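Local coordinates for enoyl-CoA hydratase/isomerase family protein (Mycobacterium tuberculosis, PDB 4FN7) that probably hydrates the double bond of enoyl-CoA thioesters in lipid metabolism, as a member of the crotonase superfamily, at residues A86-M98 against Q200-A212. Numbering follows the deposited sequence. Where two conformers were deposited one is given.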
loop_
_atom_site.group_PDB
_atom_site.type_symbol
_atom_site.label_atom_id
_atom_site.label_comp_id
_atom_site.label_asym_id
_atom_site.label_seq_id
_atom_site.Cartn_x
_atom_site.Cartn_y
_atom_site.Cartn_z
ATOM N N ALA A 86 -12.784 7.887 16.179
ATOM C CA ALA A 86 -12.114 7.627 14.912
ATOM C C ALA A 86 -13.126 7.296 13.815
ATOM O O ALA A 86 -13.041 7.813 12.707
ATOM C CB ALA A 86 -11.093 6.497 15.065
ATOM N N TYR A 87 -14.087 6.435 14.132
ATOM C CA TYR A 87 -15.126 6.091 13.174
ATOM C C TYR A 87 -15.891 7.351 12.742
ATOM O O TYR A 87 -16.150 7.564 11.554
ATOM C CB TYR A 87 -16.084 5.059 13.776
ATOM C CG TYR A 87 -17.093 4.515 12.797
ATOM C CD1 TYR A 87 -16.927 3.263 12.219
ATOM C CD2 TYR A 87 -18.219 5.258 12.442
ATOM C CE1 TYR A 87 -17.856 2.760 11.316
ATOM C CE2 TYR A 87 -19.147 4.765 11.543
ATOM C CZ TYR A 87 -18.963 3.519 10.981
ATOM O OH TYR A 87 -19.892 3.045 10.083
ATOM N N ARG A 88 -16.246 8.182 13.716
ATOM C CA ARG A 88 -16.988 9.414 13.450
ATOM C C ARG A 88 -16.231 10.324 12.491
ATOM O O ARG A 88 -16.809 10.885 11.559
ATOM C CB ARG A 88 -17.276 10.158 14.754
ATOM C CG ARG A 88 -18.183 11.356 14.570
ATOM C CD ARG A 88 -18.469 12.051 15.883
ATOM N NE ARG A 88 -19.423 13.138 15.662
ATOM C CZ ARG A 88 -19.827 13.996 16.591
ATOM N NH1 ARG A 88 -19.359 13.924 17.829
ATOM N NH2 ARG A 88 -20.698 14.937 16.266
ATOM N N LEU A 89 -14.928 10.462 12.701
ATOM C CA LEU A 89 -14.135 11.342 11.859
ATOM C C LEU A 89 -13.848 10.759 10.477
ATOM O O LEU A 89 -13.871 11.483 9.489
ATOM C CB LEU A 89 -12.842 11.745 12.567
ATOM C CG LEU A 89 -13.091 12.732 13.715
ATOM C CD1 LEU A 89 -11.861 12.853 14.597
ATOM C CD2 LEU A 89 -13.516 14.104 13.184
ATOM N N LEU A 90 -13.570 9.458 10.403
ATOM C CA LEU A 90 -13.322 8.812 9.117
ATOM C C LEU A 90 -14.562 8.832 8.230
ATOM O O LEU A 90 -14.452 8.788 7.009
ATOM C CB LEU A 90 -12.863 7.367 9.319
ATOM C CG LEU A 90 -11.374 7.175 9.640
ATOM C CD1 LEU A 90 -11.100 5.748 10.105
ATOM C CD2 LEU A 90 -10.483 7.537 8.461
ATOM N N SER A 91 -15.738 8.897 8.852
ATOM C CA SER A 91 -16.974 8.912 8.081
ATOM C C SER A 91 -17.566 10.317 7.972
ATOM O O SER A 91 -18.646 10.502 7.407
ATOM C CB SER A 91 -17.991 7.945 8.686
ATOM O OG SER A 91 -18.337 8.334 9.999
ATOM N N TYR A 92 -16.846 11.305 8.486
ATOM C CA TYR A 92 -17.368 12.667 8.563
ATOM C C TYR A 92 -17.706 13.214 7.176
ATOM O O TYR A 92 -16.913 13.081 6.255
ATOM C CB TYR A 92 -16.372 13.576 9.294
ATOM C CG TYR A 92 -17.040 14.797 9.868
ATOM C CD1 TYR A 92 -17.894 14.687 10.957
ATOM C CD2 TYR A 92 -16.853 16.051 9.304
ATOM C CE1 TYR A 92 -18.538 15.795 11.475
ATOM C CE2 TYR A 92 -17.491 17.164 9.821
ATOM C CZ TYR A 92 -18.331 17.026 10.903
ATOM O OH TYR A 92 -18.972 18.137 11.404
ATOM N N PRO A 93 -18.890 13.838 7.027
ATOM C CA PRO A 93 -19.312 14.237 5.676
ATOM C C PRO A 93 -18.612 15.483 5.120
ATOM O O PRO A 93 -18.874 15.848 3.973
ATOM C CB PRO A 93 -20.818 14.485 5.835
ATOM C CG PRO A 93 -20.992 14.804 7.256
ATOM C CD PRO A 93 -19.961 14.021 8.020
ATOM N N LYS A 94 -17.755 16.123 5.910
ATOM C CA LYS A 94 -16.988 17.270 5.447
ATOM C C LYS A 94 -15.511 16.921 5.491
ATOM O O LYS A 94 -15.101 16.058 6.278
ATOM C CB LYS A 94 -17.224 18.476 6.358
ATOM C CG LYS A 94 -18.672 18.709 6.734
ATOM C CD LYS A 94 -19.533 19.115 5.539
ATOM C CE LYS A 94 -20.996 19.271 5.936
ATOM N NZ LYS A 94 -21.174 20.283 7.011
ATOM N N PRO A 95 -14.694 17.595 4.668
ATOM C CA PRO A 95 -13.257 17.328 4.770
ATOM C C PRO A 95 -12.728 17.630 6.173
ATOM O O PRO A 95 -13.145 18.608 6.809
ATOM C CB PRO A 95 -12.651 18.292 3.751
ATOM C CG PRO A 95 -13.738 18.487 2.733
ATOM C CD PRO A 95 -15.013 18.493 3.544
ATOM N N VAL A 96 -11.811 16.785 6.642
ATOM C CA VAL A 96 -11.212 16.912 7.960
ATOM C C VAL A 96 -9.708 17.035 7.774
ATOM O O VAL A 96 -9.065 16.153 7.183
ATOM C CB VAL A 96 -11.504 15.666 8.826
ATOM C CG1 VAL A 96 -10.793 15.769 10.177
ATOM C CG2 VAL A 96 -13.010 15.476 9.003
ATOM N N VAL A 97 -9.145 18.129 8.268
ATOM C CA VAL A 97 -7.710 18.358 8.150
ATOM C C VAL A 97 -7.079 18.376 9.524
ATOM O O VAL A 97 -7.520 19.104 10.405
ATOM C CB VAL A 97 -7.397 19.685 7.422
ATOM C CG1 VAL A 97 -5.893 19.853 7.241
ATOM C CG2 VAL A 97 -8.098 19.722 6.075
ATOM N N MET A 98 -6.044 17.557 9.703
ATOM C CA MET A 98 -5.346 17.484 10.975
ATOM C C MET A 98 -4.123 18.379 10.959
ATOM O O MET A 98 -3.290 18.278 10.061
ATOM C CB MET A 98 -4.910 16.047 11.266
ATOM C CG MET A 98 -6.042 15.056 11.323
ATOM S SD MET A 98 -7.086 15.345 12.754
ATOM C CE MET A 98 -8.304 14.041 12.540
ATOM N N GLN A 200 -19.453 18.900 -1.765
ATOM C CA GLN A 200 -19.603 18.222 -0.482
ATOM C C GLN A 200 -20.310 16.872 -0.598
ATOM O O GLN A 200 -19.890 15.893 0.016
ATOM C CB GLN A 200 -20.311 19.121 0.534
ATOM C CG GLN A 200 -20.405 18.514 1.927
ATOM C CD GLN A 200 -21.644 17.659 2.114
ATOM O OE1 GLN A 200 -22.720 17.988 1.616
ATOM N NE2 GLN A 200 -21.500 16.555 2.830
ATOM N N HIS A 201 -21.375 16.816 -1.388
ATOM C CA HIS A 201 -22.106 15.570 -1.581
ATOM C C HIS A 201 -21.191 14.490 -2.160
ATOM O O HIS A 201 -21.184 13.347 -1.690
ATOM C CB HIS A 201 -23.302 15.804 -2.509
ATOM C CG HIS A 201 -24.142 14.586 -2.734
ATOM N ND1 HIS A 201 -23.840 13.640 -3.690
ATOM C CD2 HIS A 201 -25.279 14.165 -2.133
ATOM C CE1 HIS A 201 -24.751 12.683 -3.662
ATOM N NE2 HIS A 201 -25.638 12.980 -2.728
ATOM N N ALA A 202 -20.427 14.853 -3.184
ATOM C CA ALA A 202 -19.531 13.907 -3.845
ATOM C C ALA A 202 -18.383 13.503 -2.919
ATOM O O ALA A 202 -17.980 12.341 -2.895
ATOM C CB ALA A 202 -18.988 14.500 -5.135
ATOM N N HIS A 203 -17.858 14.464 -2.168
ATOM C CA HIS A 203 -16.800 14.181 -1.206
ATOM C C HIS A 203 -17.270 13.173 -0.161
ATOM O O HIS A 203 -16.593 12.172 0.107
ATOM C CB HIS A 203 -16.348 15.467 -0.509
ATOM C CG HIS A 203 -15.461 15.221 0.671
ATOM N ND1 HIS A 203 -14.163 14.766 0.548
ATOM C CD2 HIS A 203 -15.698 15.326 2.000
ATOM C CE1 HIS A 203 -13.638 14.618 1.752
ATOM N NE2 HIS A 203 -14.544 14.960 2.650
ATOM N N ALA A 204 -18.425 13.441 0.435
ATOM C CA ALA A 204 -18.960 12.591 1.491
ATOM C C ALA A 204 -19.222 11.180 0.991
ATOM O O ALA A 204 -18.892 10.204 1.663
ATOM C CB ALA A 204 -20.233 13.200 2.058
ATOM N N ALA A 205 -19.816 11.062 -0.190
ATOM C CA ALA A 205 -20.149 9.748 -0.725
ATOM C C ALA A 205 -18.894 8.981 -1.118
ATOM O O ALA A 205 -18.774 7.785 -0.847
ATOM C CB ALA A 205 -21.072 9.883 -1.916
ATOM N N THR A 206 -17.962 9.674 -1.762
ATOM C CA THR A 206 -16.733 9.045 -2.236
ATOM C C THR A 206 -15.853 8.580 -1.073
ATOM O O THR A 206 -15.323 7.464 -1.100
ATOM C CB THR A 206 -15.966 9.988 -3.196
ATOM O OG1 THR A 206 -16.795 10.281 -4.329
ATOM C CG2 THR A 206 -14.674 9.350 -3.690
ATOM N N LYS A 207 -15.715 9.403 -0.041
ATOM C CA LYS A 207 -14.857 9.003 1.071
ATOM C C LYS A 207 -15.399 7.752 1.754
ATOM O O LYS A 207 -14.624 6.877 2.145
ATOM C CB LYS A 207 -14.621 10.145 2.065
ATOM C CG LYS A 207 -15.790 10.465 2.975
ATOM C CD LYS A 207 -15.667 11.864 3.564
ATOM C CE LYS A 207 -14.483 11.973 4.516
ATOM N NZ LYS A 207 -14.373 13.348 5.104
ATOM N N LEU A 208 -16.720 7.646 1.884
ATOM C CA LEU A 208 -17.313 6.438 2.462
ATOM C C LEU A 208 -17.020 5.212 1.594
ATOM O O LEU A 208 -16.682 4.146 2.112
ATOM C CB LEU A 208 -18.817 6.607 2.690
ATOM C CG LEU A 208 -19.198 7.641 3.749
ATOM C CD1 LEU A 208 -20.704 7.782 3.830
ATOM C CD2 LEU A 208 -18.619 7.272 5.113
ATOM N N ARG A 209 -17.134 5.361 0.279
ATOM C CA ARG A 209 -16.812 4.253 -0.621
ATOM C C ARG A 209 -15.349 3.855 -0.485
ATOM O O ARG A 209 -15.017 2.665 -0.491
ATOM C CB ARG A 209 -17.109 4.623 -2.072
ATOM C CG ARG A 209 -18.592 4.801 -2.372
ATOM C CD ARG A 209 -18.812 5.067 -3.846
ATOM N NE ARG A 209 -20.233 5.117 -4.154
ATOM C CZ ARG A 209 -20.743 5.091 -5.381
ATOM N NH1 ARG A 209 -19.951 5.027 -6.443
ATOM N NH2 ARG A 209 -22.059 5.126 -5.543
ATOM N N SER A 210 -14.477 4.852 -0.354
ATOM C CA SER A 210 -13.040 4.597 -0.278
ATOM C C SER A 210 -12.614 4.023 1.069
ATOM O O SER A 210 -11.465 3.610 1.213
ATOM C CB SER A 210 -12.239 5.865 -0.576
ATOM O OG SER A 210 -12.193 6.729 0.545
ATOM N N ARG A 211 -13.536 3.959 2.026
ATOM C CA ARG A 211 -13.232 3.499 3.384
ATOM C C ARG A 211 -14.190 2.420 3.884
ATOM O O ARG A 211 -14.160 2.065 5.059
ATOM C CB ARG A 211 -13.271 4.688 4.355
ATOM C CG ARG A 211 -12.258 5.748 4.012
ATOM C CD ARG A 211 -12.417 7.021 4.809
ATOM N NE ARG A 211 -11.428 7.979 4.340
ATOM C CZ ARG A 211 -11.309 9.230 4.768
ATOM N NH1 ARG A 211 -12.139 9.711 5.691
ATOM N NH2 ARG A 211 -10.355 9.999 4.272
ATOM N N ALA A 212 -15.018 1.886 2.997
ATOM C CA ALA A 212 -16.126 1.036 3.420
ATOM C C ALA A 212 -15.697 -0.179 4.242
ATOM O O ALA A 212 -16.255 -0.439 5.315
ATOM C CB ALA A 212 -16.944 0.604 2.209
HETATM O O HOH W 1 -12.133 12.035 7.428
HETATM O O HOH W 2 -19.480 11.044 4.636
#
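Three side chains of segment 200-212 of helix 200-223, Gln200, Lys207 and Arg211, reach the end of helix 73-90 and the loop leading to strand 96-100, and bond the carbonyls of Leu90, where that helix ends, and of Tyr92 and Pro93 in the loop. Arg211 NH1 donates to Leu90 O at 2.8 Å, the oxygen lying in the guanidinium plane, while Leu90 CD2 rests over one face of that group. The long chain of Lys207 carries its ammonium into a buried position among several acceptors: NZ is 2.8 Å from Tyr92 O and also bonds His203 NE2 one turn earlier, consistent with a ring protonated at ND1, which hydrogen-bonds Gly159 O of the second subunit. Lys207 CG sits between its own backbone N and carbonyl carbon (chi1 75°), and a bend at chi3 turns NZ to the loop. Gln200 NE2 meets Pro93 O at 2.9 Å in a nearly straight bond (179°), arriving above the carbonyl plane.

Apolar contacts fill in between. Pro95 lays CG over the His203 ring, 3.8 Å from its centroid, a CH-pi contact suited to a rigid proline ring. Small Ala204 lets Pro93 come close, CB to CB 4.0 Å, and Leu208 CD2 covers Ser91 CB.

One water joins Ser91 O to Ala204 O. Asp116 forms salt bridges with both Lys207 and Arg211, and Gln155 of the second subunit bonds Arg211 NE. The contact thus packs a C-terminal helix beside an alpha-to-beta connection of the crotonase fold, at a subunit interface.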